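Local coordinates for protein L-lactate dehydrogenase (PDB 4UUL) that catalyses the NADH-dependent interconversion of pyruvate and L-lactate, as a lactate/malate dehydrogenase superfamily member with a Rossmann-type coenzyme domain, at residues Ala4-Ile9 against Asp79-Phe84; Gly11-Ile16 against Leu39-Pro44; Gln34-Leu39 against Gly66-Thr71; Lys124-Gly129 against Asn150-Ser155. The protein carries 1 engineered substitution. All coordinates share one frame; numbering follows the deposited sequence.

All four contacts reach the six-stranded parallel sheet of the NAD-binding domain, whose order runs 64-70, 35-40, 5-10, 82-85, 124-127, 151-153. Contact 1 is buried and central in the sheet, and contacts 3 and 4 are the two outermost pairings. Contact 4 is buried too, its centre about 5 Å from that of the chain, whereas the centre of contact 3 is about 21 Å from it and the contact is partly exposed. Contact 2 shares Leu39 with contact 3 and replaces strand pairing by a carboxylate gripping a tight turn. Contact 4 pairs valine and leucine with a phenylalanine and buried serines; contact 1 adds a carboxylate that prolongs the pairing, contact 3 a tyrosine ring on a glycine peptide.

Contact 1: Ala4-Ile9 against Asp79-Phe84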
loop_
_atom_site.group_PDB
_atom_site.type_symbol
_atom_site.label_atom_id
_atom_site.label_comp_id
_atom_site.label_asym_id
_atom_site.label_seq_id
_atom_site.Cartn_x
_atom_site.Cartn_y
_atom_site.Cartn_z
ATOM N N ALA B 4 12.179 -9.760 16.175
ATOM C CA ALA B 4 11.686 -9.068 15.010
ATOM C C ALA B 4 12.752 -9.092 13.913
ATOM O O ALA B 4 13.944 -9.015 14.178
ATOM C CB ALA B 4 11.359 -7.661 15.310
ATOM N N ALA B 5 12.290 -9.139 12.678
ATOM C CA ALA B 5 13.163 -9.016 11.535
ATOM C C ALA B 5 13.432 -7.546 11.274
ATOM O O ALA B 5 12.526 -6.733 11.266
ATOM C CB ALA B 5 12.475 -9.644 10.320
ATOM N N HIS B 6 14.699 -7.212 11.030
ATOM C CA HIS B 6 15.102 -5.850 10.789
ATOM C C HIS B 6 15.220 -5.574 9.307
ATOM O O HIS B 6 16.010 -6.206 8.597
ATOM C CB HIS B 6 16.401 -5.545 11.545
ATOM C CG HIS B 6 16.173 -5.331 13.001
ATOM N ND1 HIS B 6 16.426 -4.140 13.643
ATOM C CD2 HIS B 6 15.693 -6.176 13.952
ATOM C CE1 HIS B 6 16.073 -4.245 14.923
ATOM N NE2 HIS B 6 15.644 -5.477 15.132
ATOM N N VAL B 7 14.449 -4.609 8.817
ATOM C CA VAL B 7 14.307 -4.333 7.398
ATOM C C VAL B 7 14.690 -2.907 7.111
ATOM O O VAL B 7 14.104 -1.986 7.649
ATOM C CB VAL B 7 12.814 -4.537 6.982
ATOM C CG1 VAL B 7 12.642 -4.208 5.510
ATOM C CG2 VAL B 7 12.330 -5.936 7.330
ATOM N N LEU B 8 15.655 -2.734 6.212
ATOM C CA LEU B 8 16.082 -1.407 5.775
ATOM C C LEU B 8 15.352 -1.012 4.485
ATOM O O LEU B 8 15.244 -1.795 3.547
ATOM C CB LEU B 8 17.582 -1.398 5.502
ATOM C CG LEU B 8 18.142 -0.174 4.788
ATOM C CD1 LEU B 8 17.952 1.124 5.587
ATOM C CD2 LEU B 8 19.594 -0.370 4.449
ATOM N N ILE B 9 14.887 0.233 4.436
ATOM C CA ILE B 9 14.422 0.884 3.219
ATOM C C ILE B 9 15.198 2.182 3.059
ATOM O O ILE B 9 15.175 3.016 3.947
ATOM C CB ILE B 9 12.900 1.199 3.259
ATOM C CG1 ILE B 9 12.095 -0.082 3.527
ATOM C CG2 ILE B 9 12.477 1.881 1.977
ATOM C CD1 ILE B 9 10.630 0.215 3.880
ATOM N N ASP B 79 22.724 -4.563 11.900
ATOM C CA ASP B 79 22.105 -5.851 12.177
ATOM C C ASP B 79 20.831 -6.077 11.367
ATOM O O ASP B 79 19.938 -6.826 11.809
ATOM C CB ASP B 79 21.867 -6.050 13.680
ATOM C CG ASP B 79 23.162 -6.035 14.493
ATOM O OD1 ASP B 79 24.208 -6.437 13.960
ATOM O OD2 ASP B 79 23.132 -5.640 15.662
ATOM N N ILE B 80 20.769 -5.533 10.159
ATOM C CA ILE B 80 19.613 -5.776 9.311
ATOM C C ILE B 80 19.580 -7.190 8.741
ATOM O O ILE B 80 20.625 -7.767 8.444
ATOM C CB ILE B 80 19.434 -4.698 8.226
ATOM C CG1 ILE B 80 20.639 -4.661 7.272
ATOM C CG2 ILE B 80 19.166 -3.345 8.894
ATOM C CD1 ILE B 80 20.369 -3.850 6.044
ATOM N N ASP B 81 18.366 -7.709 8.538
ATOM C CA ASP B 81 18.088 -8.999 7.899
ATOM C C ASP B 81 17.840 -8.886 6.380
ATOM O O ASP B 81 18.130 -9.788 5.622
ATOM C CB ASP B 81 16.853 -9.626 8.532
ATOM C CG ASP B 81 17.099 -10.005 9.981
ATOM O OD1 ASP B 81 17.821 -10.985 10.224
ATOM O OD2 ASP B 81 16.577 -9.315 10.853
ATOM N N CYS B 82 17.271 -7.775 5.960
ATOM C CA CYS B 82 17.084 -7.525 4.528
ATOM C C CYS B 82 17.058 -6.011 4.232
ATOM O O CYS B 82 16.893 -5.199 5.155
ATOM C CB CYS B 82 15.885 -8.272 3.920
ATOM S SG CYS B 82 14.288 -7.659 4.462
ATOM N N ALA B 83 17.250 -5.655 2.961
ATOM C CA ALA B 83 17.299 -4.291 2.565
ATOM C C ALA B 83 16.663 -4.111 1.220
ATOM O O ALA B 83 16.869 -4.881 0.277
ATOM C CB ALA B 83 18.764 -3.821 2.465
ATOM N N PHE B 84 15.893 -3.026 1.117
ATOM C CA PHE B 84 15.316 -2.538 -0.132
ATOM C C PHE B 84 16.095 -1.268 -0.493
ATOM O O PHE B 84 15.880 -0.201 0.106
ATOM C CB PHE B 84 13.838 -2.238 0.052
ATOM C CG PHE B 84 12.998 -3.454 0.320
ATOM C CD1 PHE B 84 12.840 -3.958 1.608
ATOM C CD2 PHE B 84 12.353 -4.093 -0.726
ATOM C CE1 PHE B 84 12.063 -5.055 1.842
ATOM C CE2 PHE B 84 11.547 -5.215 -0.452
ATOM C CZ PHE B 84 11.415 -5.671 0.834
HETATM O O HOH W 1 16.774 -9.610 13.534
#
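Val7, Leu8 and Ile9 pair in parallel with Cys82, Ala83 and Phe84, the central pair of the Rossmann sheet, where strand 5-10 meets strand 82-85 and the two halves of the fold join. Among the backbone bonds, Leu8 N gives to Cys82 O and Phe84 N to Leu8 O, the latter at 2.8 Å. His6 O takes two donors: Asp81 N at 2.8 Å, lying in the carbonyl plane, and Cys82 N in a weak, longer bond. The Asp81 carboxylate continues the pairing beyond the strand: OD2 receives His6 N at 2.8 Å through its anti lone pair, almost straight at 175°. Its other oxygen, OD1, makes a salt bridge with Lys120, while the imidazole of His6 turns to His38 on the opposite neighbouring strand.

Apolar contacts split between the two faces. On one, a chi1 of 178° carries Val7 CG1 to the edge of the Phe84 ring, 3.8 Å from CE1, and leaves CG2 for Cys82 SG. Helices 15-25 and 242-257 also pack on Phe84. On the other, Leu8 CB lies 3.8 Å from Ile80 CD1 and 4.1 Å from Ala83 CB. Where the pairing begins, one water donates to both Ala4 O and Asp81 OD2, 2.7 Å from the latter.

Contact 2: Gly11-Ile16 against Leu39-Pro44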
loop_
_atom_site.group_PDB
_atom_site.type_symbol
_atom_site.label_atom_id
_atom_site.label_comp_id
_atom_site.label_asym_id
_atom_site.label_seq_id
_atom_site.Cartn_x
_atom_site.Cartn_y
_atom_site.Cartn_z
ATOM N N GLY B 11 16.051 5.744 0.796
ATOM C CA GLY B 11 15.115 6.665 0.139
ATOM C C GLY B 11 13.734 6.633 0.766
ATOM O O GLY B 11 12.718 6.795 0.090
ATOM N N ALA B 12 13.688 6.398 2.077
ATOM C CA ALA B 12 12.437 6.021 2.720
ATOM C C ALA B 12 11.361 7.074 2.675
ATOM O O ALA B 12 10.210 6.725 2.838
ATOM C CB ALA B 12 12.681 5.538 4.135
ATOM N N ALA B 13 11.737 8.329 2.492
ATOM C CA ALA B 13 10.768 9.416 2.450
ATOM C C ALA B 13 10.042 9.559 1.122
ATOM O O ALA B 13 9.100 10.321 0.998
ATOM C CB ALA B 13 11.439 10.712 2.810
ATOM N N GLY B 14 10.483 8.839 0.109
ATOM C CA GLY B 14 9.845 8.945 -1.178
ATOM C C GLY B 14 8.576 8.152 -1.272
ATOM O O GLY B 14 8.156 7.476 -0.315
ATOM N N GLN B 15 7.960 8.169 -2.448
ATOM C CA GLN B 15 6.672 7.483 -2.588
ATOM C C GLN B 15 6.778 5.961 -2.441
ATOM O O GLN B 15 5.906 5.339 -1.855
ATOM C CB GLN B 15 5.991 7.836 -3.886
ATOM C CG GLN B 15 4.568 7.321 -3.894
ATOM C CD GLN B 15 3.768 7.726 -2.655
ATOM O OE1 GLN B 15 3.260 6.878 -1.944
ATOM N NE2 GLN B 15 3.677 9.027 -2.392
ATOM N N ILE B 16 7.822 5.354 -3.036
ATOM C CA ILE B 16 7.986 3.930 -2.870
ATOM C C ILE B 16 8.162 3.618 -1.378
ATOM O O ILE B 16 7.503 2.718 -0.817
ATOM C CB ILE B 16 9.127 3.395 -3.723
ATOM C CG1 ILE B 16 8.723 3.457 -5.215
ATOM C CG2 ILE B 16 9.478 2.007 -3.288
ATOM C CD1 ILE B 16 9.875 3.194 -6.196
ATOM N N LEU B 39 14.691 3.205 8.412
ATOM C CA LEU B 39 14.207 4.098 7.369
ATOM C C LEU B 39 15.245 5.179 7.147
ATOM O O LEU B 39 15.425 6.071 7.991
ATOM C CB LEU B 39 12.856 4.690 7.784
ATOM C CG LEU B 39 11.792 3.647 8.106
ATOM C CD1 LEU B 39 10.585 4.293 8.723
ATOM C CD2 LEU B 39 11.348 2.936 6.841
ATOM N N LEU B 40 15.990 5.085 6.034
ATOM C CA LEU B 40 17.108 5.957 5.752
ATOM C C LEU B 40 16.770 6.953 4.673
ATOM O O LEU B 40 16.205 6.596 3.635
ATOM C CB LEU B 40 18.328 5.131 5.325
ATOM C CG LEU B 40 19.594 5.873 4.918
ATOM C CD1 LEU B 40 20.189 6.645 6.092
ATOM C CD2 LEU B 40 20.633 4.923 4.297
ATOM N N ASP B 41 17.127 8.221 4.907
ATOM C CA ASP B 41 17.048 9.236 3.854
ATOM C C ASP B 41 18.037 10.358 4.187
ATOM O O ASP B 41 18.836 10.201 5.098
ATOM C CB ASP B 41 15.597 9.694 3.601
ATOM C CG ASP B 41 15.298 10.016 2.150
ATOM O OD1 ASP B 41 16.164 10.616 1.484
ATOM O OD2 ASP B 41 14.202 9.624 1.667
ATOM N N ILE B 42 18.021 11.417 3.399
ATOM C CA ILE B 42 18.965 12.493 3.555
ATOM C C ILE B 42 18.350 13.626 4.369
ATOM O O ILE B 42 17.130 13.720 4.494
ATOM C CB ILE B 42 19.434 13.016 2.212
ATOM C CG1 ILE B 42 18.263 13.472 1.351
ATOM C CG2 ILE B 42 20.299 11.956 1.508
ATOM C CD1 ILE B 42 18.744 14.295 0.119
ATOM N N PRO B 43 19.181 14.505 4.925
ATOM C CA PRO B 43 18.651 15.515 5.834
ATOM C C PRO B 43 17.483 16.346 5.301
ATOM O O PRO B 43 16.559 16.589 6.096
ATOM C CB PRO B 43 19.898 16.371 6.148
ATOM C CG PRO B 43 21.012 15.419 6.049
ATOM C CD PRO B 43 20.656 14.524 4.892
ATOM N N PRO B 44 17.512 16.790 4.042
ATOM C CA PRO B 44 16.372 17.589 3.571
ATOM C C PRO B 44 15.039 16.833 3.559
ATOM O O PRO B 44 13.966 17.459 3.447
ATOM C CB PRO B 44 16.770 17.981 2.137
ATOM C CG PRO B 44 18.238 17.742 2.032
ATOM C CD PRO B 44 18.604 16.717 3.046
#
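Asp41 OD2 sits against the turn that follows strand 5-10 and accepts Ala13 N at 2.9 Å through its anti lone pair, the bond bent to 152°. The carboxylate reaches the turn with a chi1 of -145°, away from a staggered value. The same oxygen is 3.2 Å from Ala13 CB, a tight approach that presses it against the methyl as well as the amide. OD1 is held from its own segment by Ile42 N at 2.8 Å, again on the anti lone pair. With one oxygen bonded to each segment, the rotation of the carboxylate is fixed.

One residue back, Leu40 O receives Ala12 N in a nearly linear bond of 3.0 Å, the donor tilted 31° from the carbonyl plane. The methyl of Ala12 meets Leu39 CB, 3.8 Å away, and Leu49 of helix 46-57 packs on both residues. Gly11 to Gly14 form a type I turn closed by Gly14 N to Gly11 O, and Gly14 then serves as N-cap of helix 15-25. A glycine-rich turn leading into a helix, beside an acidic residue at the end of the second strand, is the dinucleotide-binding beta-alpha-beta unit of Rossmann dehydrogenases; Asp41, Gln15 and Ile16 contact NADH in another structure of this enzyme.

Contact 3: Gln34-Leu39 against Gly66-Thr71; sequences QVYLHL and GFVATT
A chi1 of -177° sends the Tyr36 ring away from its own N and across to the neighbouring strand, where it lies over the backbone of Gly66 and Phe67. Gly66 C and Phe67 N stand over one face of that ring, at 3.4 and 3.5 Å above its plane and displaced toward the rim. The phenol end reaches Val68, its OH 3.7 Å from CB. Because Gly66 has no side chain, the ring can lie directly on the peptide.

Val68 itself places CG1 between its backbone N and carbonyl carbon (chi1 62°), which brings this methyl to 3.8 Å from His38 ND1. The imidazole is pinned at both nitrogens from elsewhere, ND1 by Ala75 O and NE2 by His6. On the opposite face of the sheet, Leu37 CB and Phe67 CB meet at 4.1 Å, and Leu39 reaches toward Phe67 with CD1. Between the faces runs a regular alternation of backbone bonds: Leu37 N to Gly66 O, Val68 N to Leu37 O, Leu39 N to Val68 O at 2.8 Å, and Thr70 N to Leu39 O. Two parallel strands joined through helix 46-57 make the second beta-alpha-beta unit of the Rossmann fold, with strand 64-70 at the sheet's edge.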
loop_
_atom_site.group_PDB
_atom_site.type_symbol
_atom_site.label_atom_id
_atom_site.label_comp_id
_atom_site.label_asym_id
_atom_site.label_seq_id
_atom_site.Cartn_x
_atom_site.Cartn_y
_atom_site.Cartn_z
ATOM N N GLN B 34 7.186 -10.228 13.695
ATOM C CA GLN B 34 7.253 -8.777 13.697
ATOM C C GLN B 34 8.410 -8.234 12.870
ATOM O O GLN B 34 9.401 -8.959 12.631
ATOM C CB GLN B 34 7.364 -8.244 15.098
ATOM C CG GLN B 34 6.114 -8.434 15.941
ATOM C CD GLN B 34 6.164 -7.570 17.149
ATOM O OE1 GLN B 34 7.091 -7.676 17.965
ATOM N NE2 GLN B 34 5.175 -6.696 17.282
ATOM N N VAL B 35 8.279 -6.965 12.484
ATOM C CA VAL B 35 9.299 -6.275 11.737
ATOM C C VAL B 35 9.700 -5.004 12.473
ATOM O O VAL B 35 8.900 -4.384 13.176
ATOM C CB VAL B 35 8.833 -5.951 10.307
ATOM C CG1 VAL B 35 8.605 -7.223 9.543
ATOM C CG2 VAL B 35 7.615 -5.030 10.310
ATOM N N TYR B 36 10.972 -4.657 12.317
ATOM C CA TYR B 36 11.533 -3.426 12.836
ATOM C C TYR B 36 12.134 -2.682 11.628
ATOM O O TYR B 36 12.996 -3.241 10.940
ATOM C CB TYR B 36 12.610 -3.667 13.914
ATOM C CG TYR B 36 13.137 -2.390 14.503
ATOM C CD1 TYR B 36 14.068 -1.624 13.810
ATOM C CD2 TYR B 36 12.773 -1.979 15.772
ATOM C CE1 TYR B 36 14.602 -0.475 14.343
ATOM C CE2 TYR B 36 13.307 -0.825 16.327
ATOM C CZ TYR B 36 14.207 -0.064 15.590
ATOM O OH TYR B 36 14.726 1.085 16.133
ATOM N N LEU B 37 11.602 -1.493 11.306
ATOM C CA LEU B 37 11.968 -0.780 10.061
ATOM C C LEU B 37 13.095 0.199 10.318
ATOM O O LEU B 37 13.020 1.040 11.187
ATOM C CB LEU B 37 10.754 -0.053 9.478
ATOM C CG LEU B 37 9.581 -0.954 9.076
ATOM C CD1 LEU B 37 8.459 -0.099 8.582
ATOM C CD2 LEU B 37 10.024 -1.918 8.063
ATOM N N HIS B 38 14.138 0.073 9.513
ATOM C CA HIS B 38 15.217 1.073 9.444
ATOM C C HIS B 38 14.944 1.910 8.203
ATOM O O HIS B 38 14.883 1.377 7.093
ATOM C CB HIS B 38 16.559 0.396 9.332
ATOM C CG HIS B 38 16.927 -0.451 10.504
ATOM N ND1 HIS B 38 18.043 -0.205 11.269
ATOM C CD2 HIS B 38 16.382 -1.585 11.013
ATOM C CE1 HIS B 38 18.152 -1.131 12.209
ATOM N NE2 HIS B 38 17.144 -1.968 12.095
ATOM N N LEU B 39 14.691 3.205 8.412
ATOM C CA LEU B 39 14.207 4.098 7.369
ATOM C C LEU B 39 15.245 5.179 7.147
ATOM O O LEU B 39 15.425 6.071 7.991
ATOM C CB LEU B 39 12.856 4.690 7.784
ATOM C CG LEU B 39 11.792 3.647 8.106
ATOM C CD1 LEU B 39 10.585 4.293 8.723
ATOM C CD2 LEU B 39 11.348 2.936 6.841
ATOM N N GLY B 66 8.882 -1.762 15.970
ATOM C CA GLY B 66 9.491 -0.452 16.111
ATOM C C GLY B 66 10.107 0.005 14.794
ATOM O O GLY B 66 9.981 -0.676 13.776
ATOM N N PHE B 67 10.771 1.157 14.820
ATOM C CA PHE B 67 11.429 1.705 13.659
ATOM C C PHE B 67 12.462 2.732 14.127
ATOM O O PHE B 67 12.421 3.231 15.261
ATOM C CB PHE B 67 10.422 2.395 12.736
ATOM C CG PHE B 67 9.681 3.508 13.393
ATOM C CD1 PHE B 67 10.207 4.777 13.446
ATOM C CD2 PHE B 67 8.456 3.279 13.973
ATOM C CE1 PHE B 67 9.525 5.808 14.104
ATOM C CE2 PHE B 67 7.776 4.290 14.616
ATOM C CZ PHE B 67 8.312 5.555 14.667
ATOM N N VAL B 68 13.351 3.067 13.212
ATOM C CA VAL B 68 14.250 4.196 13.371
ATOM C C VAL B 68 14.275 4.931 12.037
ATOM O O VAL B 68 14.434 4.337 10.986
ATOM C CB VAL B 68 15.674 3.791 13.812
ATOM C CG1 VAL B 68 16.392 2.899 12.818
ATOM C CG2 VAL B 68 16.490 5.045 14.127
ATOM N N ALA B 69 14.026 6.223 12.089
ATOM C CA ALA B 69 14.128 7.123 10.936
ATOM C C ALA B 69 15.396 7.883 11.117
ATOM O O ALA B 69 15.631 8.521 12.174
ATOM C CB ALA B 69 12.990 8.116 10.982
ATOM N N THR B 70 16.271 7.816 10.127
ATOM C CA THR B 70 17.641 8.302 10.320
ATOM C C THR B 70 18.287 8.788 9.033
ATOM O O THR B 70 17.871 8.388 7.936
ATOM C CB THR B 70 18.484 7.184 10.957
ATOM O OG1 THR B 70 19.761 7.683 11.316
ATOM C CG2 THR B 70 18.678 6.003 10.033
ATOM N N THR B 71 19.279 9.634 9.180
ATOM C CA THR B 71 20.205 9.942 8.098
ATOM C C THR B 71 21.561 9.227 8.243
ATOM O O THR B 71 22.428 9.401 7.419
ATOM C CB THR B 71 20.480 11.432 8.026
ATOM O OG1 THR B 71 21.108 11.846 9.237
ATOM C CG2 THR B 71 19.162 12.184 7.882
#

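Contact 4: Lys124-Gly129 against Asn150-Ser155; sequences KVLVIG and NFSSLS
Strands 124-127 and 151-153 run parallel at 24° to each other, with Val125, Leu126 and Val127 paired with Phe151, Ser152 and Ser153. Four backbone bonds tie the two segments, starting from Val125 N to Asn150 O at 2.8 Å and ending with Leu154 N to Val127 O at 3.1 Å.

On one face Val125 and Phe151 lie side by side and point the same way, with Val125 CB 3.9 Å from Phe151 CD1. The CG1 branch of Val125, anti to the backbone N (chi1 -178°), extends along the ring atoms CD1 and CE1. Leu126 is on the other face and its CD1 bends across to the partner strand, 4.1 Å from Leu154 CB and also near Ser152 OG, a hydroxyl that is hydrogen-bonded to His251. Just after Val127, Ile128 CG1 meets Leu154 CD2 at 4.1 Å; both residues contact NADH in another structure of this enzyme.

The two strands are joined through helix 132-141, which packs on Val127 and Phe151, while helix 97-118 reaches Val125, Val127 and Phe151 on the same face. Helix 242-257 lies against Leu126, Ser152 and Leu154 on the other, and strand 82-85 flanks 124-127 on the side away from 151-153.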
loop_
_atom_site.group_PDB
_atom_site.type_symbol
_atom_site.label_atom_id
_atom_site.label_comp_id
_atom_site.label_asym_id
_atom_site.label_seq_id
_atom_site.Cartn_x
_atom_site.Cartn_y
_atom_site.Cartn_z
ATOM N N LYS B 124 19.729 -10.080 3.046
ATOM C CA LYS B 124 19.288 -10.168 1.673
ATOM C C LYS B 124 19.038 -8.743 1.141
ATOM O O LYS B 124 18.123 -8.039 1.592
ATOM C CB LYS B 124 18.027 -11.059 1.554
ATOM C CG LYS B 124 18.354 -12.512 1.885
ATOM C CD LYS B 124 17.260 -13.510 1.725
ATOM C CE LYS B 124 17.883 -14.908 1.682
ATOM N NZ LYS B 124 16.931 -15.910 1.404
ATOM N N VAL B 125 19.836 -8.358 0.167
ATOM C CA VAL B 125 19.884 -7.022 -0.361
ATOM C C VAL B 125 19.250 -7.035 -1.754
ATOM O O VAL B 125 19.764 -7.640 -2.681
ATOM C CB VAL B 125 21.338 -6.517 -0.487
ATOM C CG1 VAL B 125 21.387 -5.096 -1.000
ATOM C CG2 VAL B 125 22.054 -6.673 0.831
ATOM N N LEU B 126 18.113 -6.349 -1.869
ATOM C CA LEU B 126 17.391 -6.175 -3.111
ATOM C C LEU B 126 17.626 -4.768 -3.647
ATOM O O LEU B 126 17.206 -3.778 -3.045
ATOM C CB LEU B 126 15.912 -6.401 -2.890
ATOM C CG LEU B 126 15.020 -6.176 -4.111
ATOM C CD1 LEU B 126 15.470 -6.997 -5.328
ATOM C CD2 LEU B 126 13.574 -6.489 -3.778
ATOM N N VAL B 127 18.296 -4.684 -4.783
ATOM C CA VAL B 127 18.629 -3.406 -5.404
ATOM C C VAL B 127 17.555 -3.023 -6.398
ATOM O O VAL B 127 17.228 -3.765 -7.333
ATOM C CB VAL B 127 20.004 -3.485 -6.087
ATOM C CG1 VAL B 127 20.366 -2.141 -6.663
ATOM C CG2 VAL B 127 21.029 -3.976 -5.099
ATOM N N ILE B 128 16.968 -1.843 -6.169
ATOM C CA ILE B 128 15.866 -1.327 -6.941
ATOM C C ILE B 128 16.242 -0.069 -7.686
ATOM O O ILE B 128 15.905 0.074 -8.873
ATOM C CB ILE B 128 14.664 -1.080 -6.036
ATOM C CG1 ILE B 128 14.229 -2.423 -5.399
ATOM C CG2 ILE B 128 13.505 -0.428 -6.779
ATOM C CD1 ILE B 128 13.377 -2.318 -4.195
ATOM N N GLY B 129 16.950 0.834 -7.042
ATOM C CA GLY B 129 17.339 2.096 -7.682
ATOM C C GLY B 129 18.171 1.859 -8.936
ATOM O O GLY B 129 19.045 1.021 -8.970
ATOM N N ASN B 150 24.042 -12.778 -1.122
ATOM C CA ASN B 150 23.408 -11.692 -0.405
ATOM C C ASN B 150 22.737 -10.631 -1.288
ATOM O O ASN B 150 22.100 -9.733 -0.742
ATOM C CB ASN B 150 24.412 -10.973 0.506
ATOM C CG ASN B 150 24.987 -11.862 1.619
ATOM O OD1 ASN B 150 26.106 -12.340 1.511
ATOM N ND2 ASN B 150 24.221 -12.077 2.672
ATOM N N PHE B 151 22.882 -10.737 -2.609
ATOM C CA PHE B 151 22.485 -9.640 -3.512
ATOM C C PHE B 151 21.606 -10.086 -4.644
ATOM O O PHE B 151 21.846 -11.109 -5.277
ATOM C CB PHE B 151 23.744 -9.011 -4.148
ATOM C CG PHE B 151 24.600 -8.275 -3.149
ATOM C CD1 PHE B 151 24.361 -6.950 -2.849
ATOM C CD2 PHE B 151 25.620 -8.919 -2.483
ATOM C CE1 PHE B 151 25.111 -6.284 -1.898
ATOM C CE2 PHE B 151 26.398 -8.256 -1.502
ATOM C CZ PHE B 151 26.139 -6.936 -1.228
ATOM N N SER B 152 20.631 -9.245 -4.977
ATOM C CA SER B 152 19.856 -9.422 -6.192
ATOM C C SER B 152 19.287 -8.067 -6.620
ATOM O O SER B 152 19.311 -7.132 -5.829
ATOM C CB SER B 152 18.770 -10.485 -6.024
ATOM O OG SER B 152 17.800 -10.094 -5.099
ATOM N N SER B 153 18.770 -8.022 -7.840
ATOM C CA SER B 153 18.162 -6.831 -8.375
ATOM C C SER B 153 16.784 -7.137 -8.930
ATOM O O SER B 153 16.433 -8.278 -9.222
ATOM C CB SER B 153 19.034 -6.171 -9.435
ATOM O OG SER B 153 19.194 -6.946 -10.617
ATOM N N LEU B 154 15.928 -6.109 -8.961
ATOM C CA LEU B 154 14.520 -6.261 -9.249
ATOM C C LEU B 154 14.184 -6.207 -10.736
ATOM O O LEU B 154 14.219 -5.131 -11.316
ATOM C CB LEU B 154 13.733 -5.152 -8.513
ATOM C CG LEU B 154 12.229 -5.292 -8.585
ATOM C CD1 LEU B 154 11.754 -6.544 -7.890
ATOM C CD2 LEU B 154 11.541 -4.108 -7.992
ATOM N N SER B 155 13.728 -7.312 -11.288
ATOM C CA SER B 155 13.204 -7.367 -12.657
ATOM C C SER B 155 11.713 -7.776 -12.667
ATOM O O SER B 155 11.106 -7.760 -13.731
ATOM C CB SER B 155 14.087 -8.245 -13.545
ATOM O OG SER B 155 14.202 -9.481 -12.974
#